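Local coordinates for Non-fluorescent flavoprotein (Photobacterium phosphoreum, PDB 1FVP), which binds two flavin mononucleotides per subunit, each carrying an attached myristate, and forms a homodimer related to bacterial luciferase, at residues 63-66 against 71-74; 74-77 against 81-84; 202-207 against 211-216. One frame throughout, in Å; residues are numbered along the deposited sequence.

Interaction 1 (63-66 against 71-74); sequences APFI and KLYV. Unlike the reference sequence in segment 63-66: Pro-64 (reference Ser). With FMA (6-(3-tetradecanoic acid) flavine mononucleotide), chain C.
Phe-65 and Val-74 pair side by side on neighbouring antiparallel strands, as a non-hydrogen-bonded pair whose side chains share one face of the sheet with Leu-72. CG of Phe-65 stands beside its own backbone N, anti to the carbonyl carbon (chi1 -63°), which carries the ring toward the flavin. From the root outward, Phe-65 CB lies 3.7 Å from Leu-72 CD2, the two side chains crossing at a slant, and CG faces the same methyl. Phe-65 CD1 comes next, meeting Val-74 CG1 at 3.6 Å near the ring plane. Farther out, Phe-65 CE1 approaches the flavin methyl C7M at 4.1 Å. Along the ring's other flank, CD2 and CE2 of Phe-65 both meet the myristate carbon C13, which comes in obliquely, 3.4 Å from CE2, and at the tip CZ lies near both groups. Over one ring face sits the carbonyl O of Ala-63, offset toward the rim. Leu-72 extends the apolar wall, its CG packing 3.4 Å from the chain-end carbon C15.

The next pair, Ile-66 and Tyr-73, is the hydrogen-bonded one: Ile-66 N to Tyr-73 O (165° at the hydrogen) and Tyr-73 N to Ile-66 O (156°), each 2.6 Å. This is the register of the beta hairpin formed by strands 65-68 and 71-75. Asn-12 and Leu-32 of the second subunit pack on Phe-65 and Leu-72, so the pocket wall adjoins the dimer partner. Between the two segments the hydrogen bonds are all backbone ones, while the side chains on the flavin-facing side offer hydrocarbon, which suits a ligand part that is itself a fatty chain.

Interaction 2 (74-77 against 81-84); sequences VLAT and TVDI. With FMA (6-(3-tetradecanoic acid) flavine mononucleotide), chain C.
Val-74 and Thr-81 meet first, where Val-74 CG2 lies 3.7 Å from the carbonyl O of Thr-81. At Leu-75 the backbone does the work: its O is 3.4 Å from Thr-81 CG2 and also accepts a hydrogen bond of 2.6 Å from Thr-77 OG1, which sits well above the carbonyl plane (78° out of it). Ala-76 is the centre of an inverse gamma turn, closed by a weak bond from Thr-77 N to Leu-75 O. The turn leads into helix 80-87, the helical arm of a beta-alpha-beta unit that returns to the sheet as strand 92-94. Ala-76 CB packs against Val-82 CG2 at 3.6 Å, and both side chains also rest on Leu-92 of that strand. At Thr-77, OG1 faces the methyl CG2 of Thr-81 as the two side chains slant across each other. In Thr-81 that methyl is anti to the backbone N (chi1 -66° for OG1), which leaves OG1 directed to the flavin ribityl chain. There OG1 is modelled implausibly close to O2B, so the hydrogen bond between them is doubtful in its geometry. Three residues on, Ile-84 CG2 lies over the face of the flavin's dimethylbenzene ring, 3.3 Å from C7.

Interaction 3 (202-207 against 211-216); sequences ESMQDQ and KSVMID
Met-204 and Val-213 form the close apolar part of this contact, reaching toward each other tip to tip: Met-204 CE lies 3.6 Å from Val-213 CG2, and SD of Met-204 follows at 3.8 Å from the same methyl. The bend at the last torsion of Met-204 (chi3 -97°) turns CE aside, so that both SD and CE border that branch of valine. Both residues are buried. The second link is polar and involves backbone alone. Lys-211 N donates to Gln-207 O over 2.8 Å, with 162° at the hydrogen, the four-residue spacing of an alpha-helical bond in the first turn of helix 207-227. Next to it the packing thins: Lys-211 CB is 4.0 Å from Gln-207 O, and the rest of the lysine, bent at its last two torsions, leads away from the loop. Asp-206, exposed to solvent, occupies the N-cap position, and its OD1 makes a weak bond to Lys-209 N, a cap on the helix start. Around this junction, Met-204 and Val-213 rest on Asn-133 and Val-134 of strand 126-134, whereas Lys-211 packs on Ile-34 of helix 23-38.

Interactions 1 and 2 are consecutive along the chain and share Val-74 on strand 71-75; their centres are 9 Å apart. Pro-64 joins them: its O probably accepts a hydrogen bond from Leu-75 N at 3.2 Å, and its CG packs 3.5 Å from Thr-81 CG2. Both border the same flavin, interaction 1 chiefly along the myristate and interaction 2 at the ribityl chain and dimethylbenzene ring. Interaction 3 stands apart, on the opposite side of the chain's centre, its centre about 28 Å from that of interaction 1 and 31 Å from that of interaction 2. The Val-213 side chain nevertheless comes within about 5 Å of a different bound flavin.

Interaction 1 (63-66 against 71-74)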
loop_
_atom_site.group_PDB
_atom_site.type_symbol
_atom_site.label_atom_id
_atom_site.label_comp_id
_atom_site.label_asym_id
_atom_site.label_seq_id
_atom_site.Cartn_x
_atom_site.Cartn_y
_atom_site.Cartn_z
ATOM N N ALA A 63 -3.611 -13.553 2.850
ATOM C CA ALA A 63 -2.482 -13.167 3.696
ATOM C C ALA A 63 -2.325 -11.652 3.763
ATOM O O ALA A 63 -1.770 -11.076 2.811
ATOM C CB ALA A 63 -1.195 -13.756 3.110
ATOM N N PRO A 64 -2.786 -11.059 4.849
ATOM C CA PRO A 64 -2.727 -9.618 5.077
ATOM C C PRO A 64 -1.308 -9.121 4.888
ATOM O O PRO A 64 -0.517 -9.244 5.835
ATOM C CB PRO A 64 -3.133 -9.445 6.535
ATOM C CG PRO A 64 -2.895 -10.803 7.142
ATOM C CD PRO A 64 -3.404 -11.725 6.019
ATOM N N PHE A 65 -1.039 -8.636 3.703
ATOM C CA PHE A 65 0.308 -8.105 3.426
ATOM C C PHE A 65 0.095 -6.587 3.365
ATOM O O PHE A 65 -0.860 -6.151 2.724
ATOM C CB PHE A 65 1.001 -8.606 2.183
ATOM C CG PHE A 65 1.325 -10.064 2.115
ATOM C CD1 PHE A 65 2.147 -10.646 3.074
ATOM C CD2 PHE A 65 0.813 -10.842 1.073
ATOM C CE1 PHE A 65 2.456 -11.997 3.006
ATOM C CE2 PHE A 65 1.097 -12.204 0.989
ATOM C CZ PHE A 65 1.930 -12.768 1.966
ATOM N N ILE A 66 0.973 -5.918 4.029
ATOM C CA ILE A 66 0.923 -4.437 4.083
ATOM C C ILE A 66 2.187 -4.050 3.334
ATOM O O ILE A 66 3.219 -4.694 3.613
ATOM C CB ILE A 66 0.820 -3.978 5.566
ATOM C CG1 ILE A 66 -0.504 -4.455 6.209
ATOM C CG2 ILE A 66 1.046 -2.468 5.795
ATOM C CD1 ILE A 66 -1.809 -4.199 5.416
ATOM N N LYS A 71 9.515 -2.015 0.890
ATOM C CA LYS A 71 9.298 -2.989 1.950
ATOM C C LYS A 71 7.929 -3.631 1.995
ATOM O O LYS A 71 6.961 -2.980 1.597
ATOM C CB LYS A 71 9.538 -2.382 3.329
ATOM C CG LYS A 71 10.889 -1.695 3.537
ATOM C CD LYS A 71 11.146 -1.472 5.033
ATOM C CE LYS A 71 12.039 -0.277 5.308
ATOM N NZ LYS A 71 11.547 0.491 6.490
ATOM N N LEU A 72 7.853 -4.841 2.488
ATOM C CA LEU A 72 6.583 -5.609 2.598
ATOM C C LEU A 72 6.432 -6.111 4.038
ATOM O O LEU A 72 7.411 -6.576 4.667
ATOM C CB LEU A 72 6.593 -6.603 1.472
ATOM C CG LEU A 72 6.002 -7.973 1.413
ATOM C CD1 LEU A 72 6.957 -9.002 2.022
ATOM C CD2 LEU A 72 4.656 -8.046 2.128
ATOM N N TYR A 73 5.223 -5.998 4.563
ATOM C CA TYR A 73 4.873 -6.366 5.929
ATOM C C TYR A 73 3.619 -7.229 5.970
ATOM O O TYR A 73 2.954 -7.361 4.936
ATOM C CB TYR A 73 4.577 -5.066 6.719
ATOM C CG TYR A 73 5.713 -4.087 6.847
ATOM C CD1 TYR A 73 6.177 -3.363 5.762
ATOM C CD2 TYR A 73 6.338 -3.830 8.055
ATOM C CE1 TYR A 73 7.207 -2.448 5.885
ATOM C CE2 TYR A 73 7.377 -2.932 8.212
ATOM C CZ TYR A 73 7.806 -2.242 7.106
ATOM O OH TYR A 73 8.848 -1.359 7.213
ATOM N N VAL A 74 3.310 -7.760 7.141
ATOM C CA VAL A 74 2.105 -8.572 7.339
ATOM C C VAL A 74 1.532 -8.229 8.731
ATOM O O VAL A 74 2.215 -8.232 9.750
ATOM C CB VAL A 74 2.237 -10.070 7.083
ATOM C CG1 VAL A 74 3.534 -10.513 6.429
ATOM C CG2 VAL A 74 1.915 -10.939 8.293
HETATM N N1 FMA C . -3.981 -19.179 5.215
HETATM C C2 FMA C . -4.521 -20.223 4.569
HETATM O O2 FMA C . -5.572 -20.741 4.678
HETATM N N3 FMA C . -3.739 -20.900 3.539
HETATM C C4 FMA C . -2.501 -20.470 3.256
HETATM O O4 FMA C . -1.835 -21.018 2.421
HETATM C C4A FMA C . -1.954 -19.361 3.956
HETATM N N5 FMA C . -0.754 -18.921 3.704
HETATM C C5A FMA C . -0.163 -17.878 4.292
HETATM C C6 FMA C . 1.133 -17.485 3.992
HETATM C C7 FMA C . 1.655 -16.385 4.617
HETATM C C7M FMA C . 3.097 -15.855 4.333
HETATM C C8 FMA C . 0.895 -15.658 5.604
HETATM C C8M FMA C . 1.444 -14.469 6.320
HETATM C C9 FMA C . -0.380 -16.080 5.905
HETATM C C9A FMA C . -0.943 -17.176 5.309
HETATM N N10 FMA C . -2.238 -17.654 5.558
HETATM C C10 FMA C . -2.815 -18.704 4.974
HETATM C C1B FMA C . -2.980 -17.016 6.666
HETATM C C2B FMA C . -4.291 -16.257 6.816
HETATM O O2B FMA C . -3.938 -15.182 7.684
HETATM C C3B FMA C . -5.273 -17.176 7.539
HETATM O "O3'" FMA C . -5.701 -18.164 6.681
HETATM C C4B FMA C . -6.473 -16.414 8.104
HETATM O "O4'" FMA C . -5.939 -15.385 9.009
HETATM C C5B FMA C . -7.426 -17.379 8.835
HETATM O "O5'" FMA C . -6.780 -17.610 10.217
HETATM P P FMA C . -7.109 -16.825 11.551
HETATM O O1P FMA C . -5.842 -15.904 11.626
HETATM O O2P FMA C . -8.306 -16.061 11.263
HETATM O O3P FMA C . -7.334 -17.733 12.564
HETATM C "C1'" FMA C . 2.775 -20.526 3.883
HETATM O "O1'" FMA C . 2.562 -21.438 4.783
HETATM O "O2'" FMA C . 3.717 -20.729 3.114
HETATM C "C2'" FMA C . 1.587 -19.725 3.459
HETATM C "C3'" FMA C . 1.877 -18.283 2.981
HETATM C "C4'" FMA C . 1.445 -18.093 1.572
HETATM C "C5'" FMA C . 1.989 -16.883 0.831
HETATM C "C6'" FMA C . 1.147 -16.672 -0.400
HETATM C "C7'" FMA C . 1.797 -15.678 -1.353
HETATM C "C8'" FMA C . 0.917 -15.291 -2.479
HETATM C "C9'" FMA C . 1.499 -14.352 -3.536
HETATM C C11 FMA C . 1.861 -13.024 -2.898
HETATM C C12 FMA C . 3.278 -12.882 -2.435
HETATM C C13 FMA C . 3.562 -11.873 -1.372
HETATM C C14 FMA C . 3.731 -10.465 -1.902
HETATM C C15 FMA C . 4.849 -9.710 -1.231
#

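Interaction 2 (74-77 against 81-84)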
loop_
_atom_site.group_PDB
_atom_site.type_symbol
_atom_site.label_atom_id
_atom_site.label_comp_id
_atom_site.label_asym_id
_atom_site.label_seq_id
_atom_site.Cartn_x
_atom_site.Cartn_y
_atom_site.Cartn_z
ATOM N N VAL A 74 3.310 -7.760 7.141
ATOM C CA VAL A 74 2.105 -8.572 7.339
ATOM C C VAL A 74 1.532 -8.229 8.731
ATOM O O VAL A 74 2.215 -8.232 9.750
ATOM C CB VAL A 74 2.237 -10.070 7.083
ATOM C CG1 VAL A 74 3.534 -10.513 6.429
ATOM C CG2 VAL A 74 1.915 -10.939 8.293
ATOM N N LEU A 75 0.254 -7.944 8.700
ATOM C CA LEU A 75 -0.618 -7.572 9.817
ATOM C C LEU A 75 -0.607 -8.732 10.818
ATOM O O LEU A 75 -0.772 -9.882 10.381
ATOM C CB LEU A 75 -1.991 -7.243 9.222
ATOM C CG LEU A 75 -2.918 -6.260 9.904
ATOM C CD1 LEU A 75 -2.645 -4.852 9.398
ATOM C CD2 LEU A 75 -4.373 -6.633 9.634
ATOM N N ALA A 76 -0.378 -8.380 12.070
ATOM C CA ALA A 76 -0.345 -9.395 13.135
ATOM C C ALA A 76 -1.763 -9.463 13.722
ATOM O O ALA A 76 -2.096 -9.031 14.827
ATOM C CB ALA A 76 0.746 -9.166 14.126
ATOM N N THR A 77 -2.578 -10.053 12.876
ATOM C CA THR A 77 -3.984 -10.324 12.958
ATOM C C THR A 77 -4.397 -11.461 13.861
ATOM O O THR A 77 -5.552 -11.483 14.336
ATOM C CB THR A 77 -4.489 -10.671 11.487
ATOM O OG1 THR A 77 -3.387 -10.172 10.663
ATOM C CG2 THR A 77 -5.831 -10.042 11.124
ATOM N N THR A 81 -1.525 -16.209 11.792
ATOM C CA THR A 81 -1.158 -15.209 10.779
ATOM C C THR A 81 0.081 -14.445 11.219
ATOM O O THR A 81 0.551 -13.547 10.501
ATOM C CB THR A 81 -2.405 -14.241 10.594
ATOM O OG1 THR A 81 -3.467 -15.084 10.022
ATOM C CG2 THR A 81 -2.193 -12.956 9.816
ATOM N N VAL A 82 0.581 -14.781 12.395
ATOM C CA VAL A 82 1.753 -14.128 12.985
ATOM C C VAL A 82 2.915 -15.115 13.064
ATOM O O VAL A 82 4.089 -14.748 12.888
ATOM C CB VAL A 82 1.400 -13.495 14.347
ATOM C CG1 VAL A 82 1.371 -14.487 15.504
ATOM C CG2 VAL A 82 2.326 -12.336 14.681
ATOM N N ASP A 83 2.521 -16.335 13.366
ATOM C CA ASP A 83 3.480 -17.471 13.471
ATOM C C ASP A 83 4.142 -17.572 12.086
ATOM O O ASP A 83 5.353 -17.381 11.904
ATOM C CB ASP A 83 2.714 -18.689 13.947
ATOM C CG ASP A 83 3.506 -19.981 13.993
ATOM O OD1 ASP A 83 3.852 -20.479 12.907
ATOM O OD2 ASP A 83 3.744 -20.448 15.135
ATOM N N ILE A 84 3.269 -17.801 11.114
ATOM C CA ILE A 84 3.640 -17.907 9.714
ATOM C C ILE A 84 4.608 -16.813 9.274
ATOM O O ILE A 84 5.532 -17.082 8.481
ATOM C CB ILE A 84 2.381 -17.904 8.774
ATOM C CG1 ILE A 84 1.470 -19.080 9.165
ATOM C CG2 ILE A 84 2.795 -17.953 7.288
ATOM C CD1 ILE A 84 0.103 -19.105 8.428
HETATM N N1 FMA C . -3.981 -19.179 5.215
HETATM C C2 FMA C . -4.521 -20.223 4.569
HETATM O O2 FMA C . -5.572 -20.741 4.678
HETATM N N3 FMA C . -3.739 -20.900 3.539
HETATM C C4 FMA C . -2.501 -20.470 3.256
HETATM O O4 FMA C . -1.835 -21.018 2.421
HETATM C C4A FMA C . -1.954 -19.361 3.956
HETATM N N5 FMA C . -0.754 -18.921 3.704
HETATM C C5A FMA C . -0.163 -17.878 4.292
HETATM C C6 FMA C . 1.133 -17.485 3.992
HETATM C C7 FMA C . 1.655 -16.385 4.617
HETATM C C7M FMA C . 3.097 -15.855 4.333
HETATM C C8 FMA C . 0.895 -15.658 5.604
HETATM C C8M FMA C . 1.444 -14.469 6.320
HETATM C C9 FMA C . -0.380 -16.080 5.905
HETATM C C9A FMA C . -0.943 -17.176 5.309
HETATM N N10 FMA C . -2.238 -17.654 5.558
HETATM C C10 FMA C . -2.815 -18.704 4.974
HETATM C C1B FMA C . -2.980 -17.016 6.666
HETATM C C2B FMA C . -4.291 -16.257 6.816
HETATM O O2B FMA C . -3.938 -15.182 7.684
HETATM C C3B FMA C . -5.273 -17.176 7.539
HETATM O "O3'" FMA C . -5.701 -18.164 6.681
HETATM C C4B FMA C . -6.473 -16.414 8.104
HETATM O "O4'" FMA C . -5.939 -15.385 9.009
HETATM C C5B FMA C . -7.426 -17.379 8.835
HETATM O "O5'" FMA C . -6.780 -17.610 10.217
HETATM P P FMA C . -7.109 -16.825 11.551
HETATM O O1P FMA C . -5.842 -15.904 11.626
HETATM O O2P FMA C . -8.306 -16.061 11.263
HETATM O O3P FMA C . -7.334 -17.733 12.564
HETATM C "C1'" FMA C . 2.775 -20.526 3.883
HETATM O "O1'" FMA C . 2.562 -21.438 4.783
HETATM O "O2'" FMA C . 3.717 -20.729 3.114
HETATM C "C2'" FMA C . 1.587 -19.725 3.459
HETATM C "C3'" FMA C . 1.877 -18.283 2.981
HETATM C "C4'" FMA C . 1.445 -18.093 1.572
HETATM C "C5'" FMA C . 1.989 -16.883 0.831
HETATM C "C6'" FMA C . 1.147 -16.672 -0.400
HETATM C "C7'" FMA C . 1.797 -15.678 -1.353
HETATM C "C8'" FMA C . 0.917 -15.291 -2.479
HETATM C "C9'" FMA C . 1.499 -14.352 -3.536
HETATM C C11 FMA C . 1.861 -13.024 -2.898
HETATM C C12 FMA C . 3.278 -12.882 -2.435
HETATM C C13 FMA C . 3.562 -11.873 -1.372
HETATM C C14 FMA C . 3.731 -10.465 -1.902
HETATM C C15 FMA C . 4.849 -9.710 -1.231
#

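Interaction 3 (202-207 against 211-216)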
loop_
_atom_site.group_PDB
_atom_site.type_symbol
_atom_site.label_atom_id
_atom_site.label_comp_id
_atom_site.label_asym_id
_atom_site.label_seq_id
_atom_site.Cartn_x
_atom_site.Cartn_y
_atom_site.Cartn_z
ATOM N N GLU A 202 -6.471 11.713 12.160
ATOM C CA GLU A 202 -7.767 12.072 11.592
ATOM C C GLU A 202 -8.914 12.140 12.564
ATOM O O GLU A 202 -10.063 12.257 12.069
ATOM C CB GLU A 202 -8.242 11.108 10.504
ATOM C CG GLU A 202 -7.577 10.907 9.172
ATOM C CD GLU A 202 -7.014 12.141 8.534
ATOM O OE1 GLU A 202 -5.917 12.615 8.773
ATOM O OE2 GLU A 202 -7.816 12.617 7.709
ATOM N N SER A 203 -8.674 12.034 13.844
ATOM C CA SER A 203 -9.867 12.106 14.746
ATOM C C SER A 203 -10.061 13.599 14.959
ATOM O O SER A 203 -11.172 14.063 15.204
ATOM C CB SER A 203 -9.646 11.300 15.984
ATOM O OG SER A 203 -8.261 11.002 16.175
ATOM N N MET A 204 -8.966 14.303 14.811
ATOM C CA MET A 204 -8.724 15.724 14.953
ATOM C C MET A 204 -9.393 16.599 13.896
ATOM O O MET A 204 -8.844 16.795 12.801
ATOM C CB MET A 204 -7.226 16.069 14.900
ATOM C CG MET A 204 -6.460 15.478 16.055
ATOM S SD MET A 204 -5.016 16.561 16.269
ATOM C CE MET A 204 -3.750 15.669 15.375
ATOM N N GLN A 205 -10.511 17.138 14.330
ATOM C CA GLN A 205 -11.349 18.006 13.514
ATOM C C GLN A 205 -10.726 19.372 13.264
ATOM O O GLN A 205 -10.766 19.832 12.111
ATOM C CB GLN A 205 -12.762 18.186 14.079
ATOM C CG GLN A 205 -13.697 16.997 13.930
ATOM C CD GLN A 205 -15.032 17.244 14.605
ATOM O OE1 GLN A 205 -15.621 18.329 14.522
ATOM N NE2 GLN A 205 -15.540 16.227 15.305
ATOM N N ASP A 206 -10.214 20.010 14.271
ATOM C CA ASP A 206 -9.651 21.373 14.091
ATOM C C ASP A 206 -8.414 21.355 13.211
ATOM O O ASP A 206 -7.290 21.450 13.739
ATOM C CB ASP A 206 -9.486 22.009 15.467
ATOM C CG ASP A 206 -8.866 23.388 15.413
ATOM O OD1 ASP A 206 -8.469 23.883 14.340
ATOM O OD2 ASP A 206 -8.790 23.972 16.519
ATOM N N GLN A 207 -8.599 21.286 11.908
ATOM C CA GLN A 207 -7.479 21.228 10.969
ATOM C C GLN A 207 -6.276 21.971 11.499
ATOM O O GLN A 207 -5.235 21.310 11.718
ATOM C CB GLN A 207 -7.836 21.575 9.542
ATOM C CG GLN A 207 -7.837 20.357 8.634
ATOM C CD GLN A 207 -8.798 19.284 9.067
ATOM O OE1 GLN A 207 -9.987 19.278 8.752
ATOM N NE2 GLN A 207 -8.313 18.316 9.834
ATOM N N LYS A 211 -2.561 20.474 11.677
ATOM C CA LYS A 211 -1.396 20.955 10.906
ATOM C C LYS A 211 -0.306 21.363 11.889
ATOM O O LYS A 211 0.877 21.183 11.583
ATOM C CB LYS A 211 -1.704 22.088 9.943
ATOM C CG LYS A 211 -0.487 22.827 9.410
ATOM C CD LYS A 211 -0.814 24.120 8.697
ATOM C CE LYS A 211 -1.551 25.107 9.568
ATOM N NZ LYS A 211 -0.733 25.726 10.651
ATOM N N SER A 212 -0.678 21.874 13.044
ATOM C CA SER A 212 0.305 22.322 14.043
ATOM C C SER A 212 0.936 21.210 14.838
ATOM O O SER A 212 2.124 21.326 15.211
ATOM C CB SER A 212 -0.267 23.423 14.922
ATOM O OG SER A 212 -0.318 24.592 14.091
ATOM N N VAL A 213 0.163 20.172 15.091
ATOM C CA VAL A 213 0.656 19.003 15.823
ATOM C C VAL A 213 1.515 18.159 14.863
ATOM O O VAL A 213 2.175 17.232 15.344
ATOM C CB VAL A 213 -0.460 18.115 16.388
ATOM C CG1 VAL A 213 -0.216 17.834 17.867
ATOM C CG2 VAL A 213 -1.854 18.600 16.105
ATOM N N MET A 214 1.448 18.464 13.575
ATOM C CA MET A 214 2.213 17.699 12.579
ATOM C C MET A 214 3.567 18.335 12.317
ATOM O O MET A 214 4.597 17.682 12.546
ATOM C CB MET A 214 1.433 17.425 11.303
ATOM C CG MET A 214 0.593 16.173 11.478
ATOM S SD MET A 214 -0.327 15.911 9.930
ATOM C CE MET A 214 0.962 15.248 8.874
ATOM N N ILE A 215 3.563 19.576 11.872
ATOM C CA ILE A 215 4.859 20.223 11.606
ATOM C C ILE A 215 5.626 20.476 12.889
ATOM O O ILE A 215 6.823 20.807 12.756
ATOM C CB ILE A 215 4.758 21.399 10.600
ATOM C CG1 ILE A 215 5.034 22.775 11.259
ATOM C CG2 ILE A 215 3.434 21.414 9.791
ATOM C CD1 ILE A 215 6.266 23.482 10.584
ATOM N N ASP A 216 5.037 20.317 14.059
ATOM C CA ASP A 216 5.779 20.533 15.307
ATOM C C ASP A 216 6.870 19.440 15.432
ATOM O O ASP A 216 8.052 19.750 15.529
ATOM C CB ASP A 216 4.983 20.406 16.595
ATOM C CG ASP A 216 4.625 21.756 17.184
ATOM O OD1 ASP A 216 4.573 22.690 16.362
ATOM O OD2 ASP A 216 4.441 21.732 18.422
#